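Local atomic coordinates of galectin 2 (Gallus gallus, PDB entry 2YMZ), a protein that probably binds carbohydrates, as expected of a lectin of the galectin family, whose members recognise beta-galactosides. Residues 66-71 / 103-108. Residues are numbered along the deposited sequence; the frame is centred on the assembly and turned at random.
Sequences QEQRDK and EFPNRH
With CG opposite its carbonyl carbon (chi1 -68°) and an extended chain from CG to NE, Arg107 carries its guanidinium to the backbone carbonyl of Gln66, while Gln68, turned likewise about its first torsion (chi1 -70°), lays its amide against Phe104 and Pro105. The contact bridges the edges of the two sheets of the galectin beta-sandwich: strand 63-70 pairs with strand 53-60 in one sheet, whereas strand 101-105 is outermost in the other. The short strands run nearly antiparallel at 176°, but their axes come no closer than 9.1 Å, so the link is made by side chains, one of them reaching a backbone carbonyl, and not by a ladder of backbone bonds.

Arg107 grips Gln66 end-on. Both terminal nitrogens of Arg107 reach one acceptor, with NH2 2.7 Å and NH1 2.9 Å from Gln66 O. That oxygen lies close to the guanidinium plane, yet the bonds are bent, as expected when two diverging N-H groups share an atom. Ser58 OG, on strand 53-60, also binds Arg107 NH1, which should help to fix the rotation of the group. One guanidinium face is covered near its rim by Phe104 CZ, 3.5 Å above the plane.

Gln68 makes the second bridge without a hydrogen bond to segment 103-108. Its amide is steeply inclined to the Phe104 ring, with OE1 3.6 Å from Phe104 CD1 in an oblique approach. Phe104, buried, also touches Cys56 of strand 53-60. Within segment 66-71, Arg69 NE forms a salt bridge with Glu67 OE2. At the other end of the Gln68 amide, NE2 meets the proline ring, lying 3.5 Å from Pro105 CD.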
# COMPACT_ATOMS: atom_id res chain seq x y z
N GLN A 66 -1.34 0.89 -27.54
CA GLN A 66 -1.44 2.27 -28.03
C GLN A 66 -1.81 3.24 -26.90
O GLN A 66 -2.87 3.06 -26.25
CB GLN A 66 -2.43 2.35 -29.15
CG GLN A 66 -2.73 3.75 -29.62
CD GLN A 66 -3.46 3.69 -30.94
OE1 GLN A 66 -3.27 2.74 -31.73
NE2 GLN A 66 -4.33 4.67 -31.18
N GLU A 67 -0.98 4.28 -26.67
CA GLU A 67 -1.21 5.20 -25.55
C GLU A 67 -2.23 6.30 -25.85
O GLU A 67 -2.51 6.65 -27.05
CB GLU A 67 0.16 5.75 -25.02
CG GLU A 67 0.58 7.09 -25.71
CD GLU A 67 0.93 7.00 -27.14
OE1 GLU A 67 0.95 5.88 -27.77
OE2 GLU A 67 1.24 8.09 -27.68
N GLN A 68 -2.82 6.88 -24.79
CA GLN A 68 -3.69 8.03 -24.91
C GLN A 68 -3.03 9.13 -24.16
O GLN A 68 -2.41 8.87 -23.14
CB GLN A 68 -5.11 7.73 -24.30
CG GLN A 68 -5.83 6.74 -25.21
CD GLN A 68 -7.28 6.55 -24.81
OE1 GLN A 68 -7.77 7.19 -23.86
NE2 GLN A 68 -7.98 5.70 -25.57
N ARG A 69 -3.09 10.37 -24.68
CA ARG A 69 -2.40 11.48 -24.08
C ARG A 69 -3.45 12.53 -23.70
O ARG A 69 -4.30 12.90 -24.52
CB ARG A 69 -1.34 12.07 -25.10
CG ARG A 69 -0.17 11.08 -25.23
CD ARG A 69 0.71 11.34 -26.49
NE ARG A 69 1.87 10.43 -26.36
CZ ARG A 69 2.91 10.73 -25.61
NH1 ARG A 69 3.03 11.94 -25.03
NH2 ARG A 69 3.88 9.86 -25.40
N ASP A 70 -3.37 13.00 -22.47
CA ASP A 70 -4.23 14.12 -22.01
C ASP A 70 -3.35 15.29 -21.58
O ASP A 70 -2.51 15.18 -20.69
CB ASP A 70 -5.16 13.57 -20.88
CG ASP A 70 -6.18 14.59 -20.39
OD1 ASP A 70 -5.97 15.81 -20.47
OD2 ASP A 70 -7.23 14.14 -19.93
N LYS A 71 -3.57 16.45 -22.25
CA LYS A 71 -2.69 17.60 -22.07
C LYS A 71 -3.15 18.50 -20.91
O LYS A 71 -2.48 19.45 -20.56
CB LYS A 71 -2.60 18.40 -23.36
CG LYS A 71 -1.79 17.62 -24.38
CD LYS A 71 -0.32 17.73 -23.99
CE LYS A 71 0.14 19.18 -23.72
NZ LYS A 71 1.60 19.32 -23.40
N GLU A 103 -10.40 9.68 -18.84
CA GLU A 103 -11.07 8.43 -19.10
C GLU A 103 -10.18 7.48 -19.95
O GLU A 103 -9.48 7.90 -20.87
CB GLU A 103 -12.38 8.78 -19.81
CG GLU A 103 -13.35 7.67 -20.06
CD GLU A 103 -14.67 8.20 -20.64
OE1 GLU A 103 -15.49 8.79 -19.87
OE2 GLU A 103 -14.87 8.02 -21.87
N PHE A 104 -10.13 6.23 -19.61
CA PHE A 104 -9.33 5.24 -20.37
C PHE A 104 -10.10 3.93 -20.52
O PHE A 104 -10.59 3.36 -19.51
CB PHE A 104 -8.01 4.90 -19.63
CG PHE A 104 -7.04 4.10 -20.46
CD1 PHE A 104 -6.44 4.69 -21.60
CD2 PHE A 104 -6.69 2.80 -20.11
CE1 PHE A 104 -5.52 3.98 -22.37
CE2 PHE A 104 -5.79 2.06 -20.90
CZ PHE A 104 -5.20 2.65 -22.04
N PRO A 105 -10.17 3.38 -21.76
CA PRO A 105 -10.98 2.18 -21.97
C PRO A 105 -10.41 0.96 -21.29
O PRO A 105 -9.20 0.78 -21.16
CB PRO A 105 -10.93 1.96 -23.49
CG PRO A 105 -9.61 2.56 -23.88
CD PRO A 105 -9.53 3.80 -23.04
N ASN A 106 -11.34 0.15 -20.76
CA ASN A 106 -10.98 -1.17 -20.26
C ASN A 106 -10.91 -2.08 -21.44
O ASN A 106 -11.84 -2.91 -21.65
CB ASN A 106 -12.10 -1.67 -19.26
CG ASN A 106 -11.76 -2.98 -18.61
OD1 ASN A 106 -10.69 -3.52 -18.78
ND2 ASN A 106 -12.72 -3.53 -17.82
N ARG A 107 -9.84 -1.91 -22.23
CA ARG A 107 -9.65 -2.58 -23.51
C ARG A 107 -9.74 -4.07 -23.47
O ARG A 107 -10.27 -4.68 -24.40
CB ARG A 107 -8.22 -2.30 -24.02
CG ARG A 107 -8.03 -0.89 -24.38
CD ARG A 107 -6.55 -0.67 -24.65
NE ARG A 107 -6.54 0.62 -25.28
CZ ARG A 107 -5.44 1.33 -25.44
NH1 ARG A 107 -4.31 0.87 -24.95
NH2 ARG A 107 -5.54 2.50 -26.08
N HIS A 108 -9.15 -4.68 -22.43
CA HIS A 108 -9.01 -6.11 -22.45
C HIS A 108 -10.09 -6.78 -21.61
O HIS A 108 -10.06 -7.98 -21.40
CB HIS A 108 -7.61 -6.49 -22.03
CG HIS A 108 -6.55 -5.68 -22.73
ND1 HIS A 108 -6.25 -5.85 -24.07
CD2 HIS A 108 -5.73 -4.69 -22.29
CE1 HIS A 108 -5.30 -5.00 -24.42
NE2 HIS A 108 -4.98 -4.27 -23.36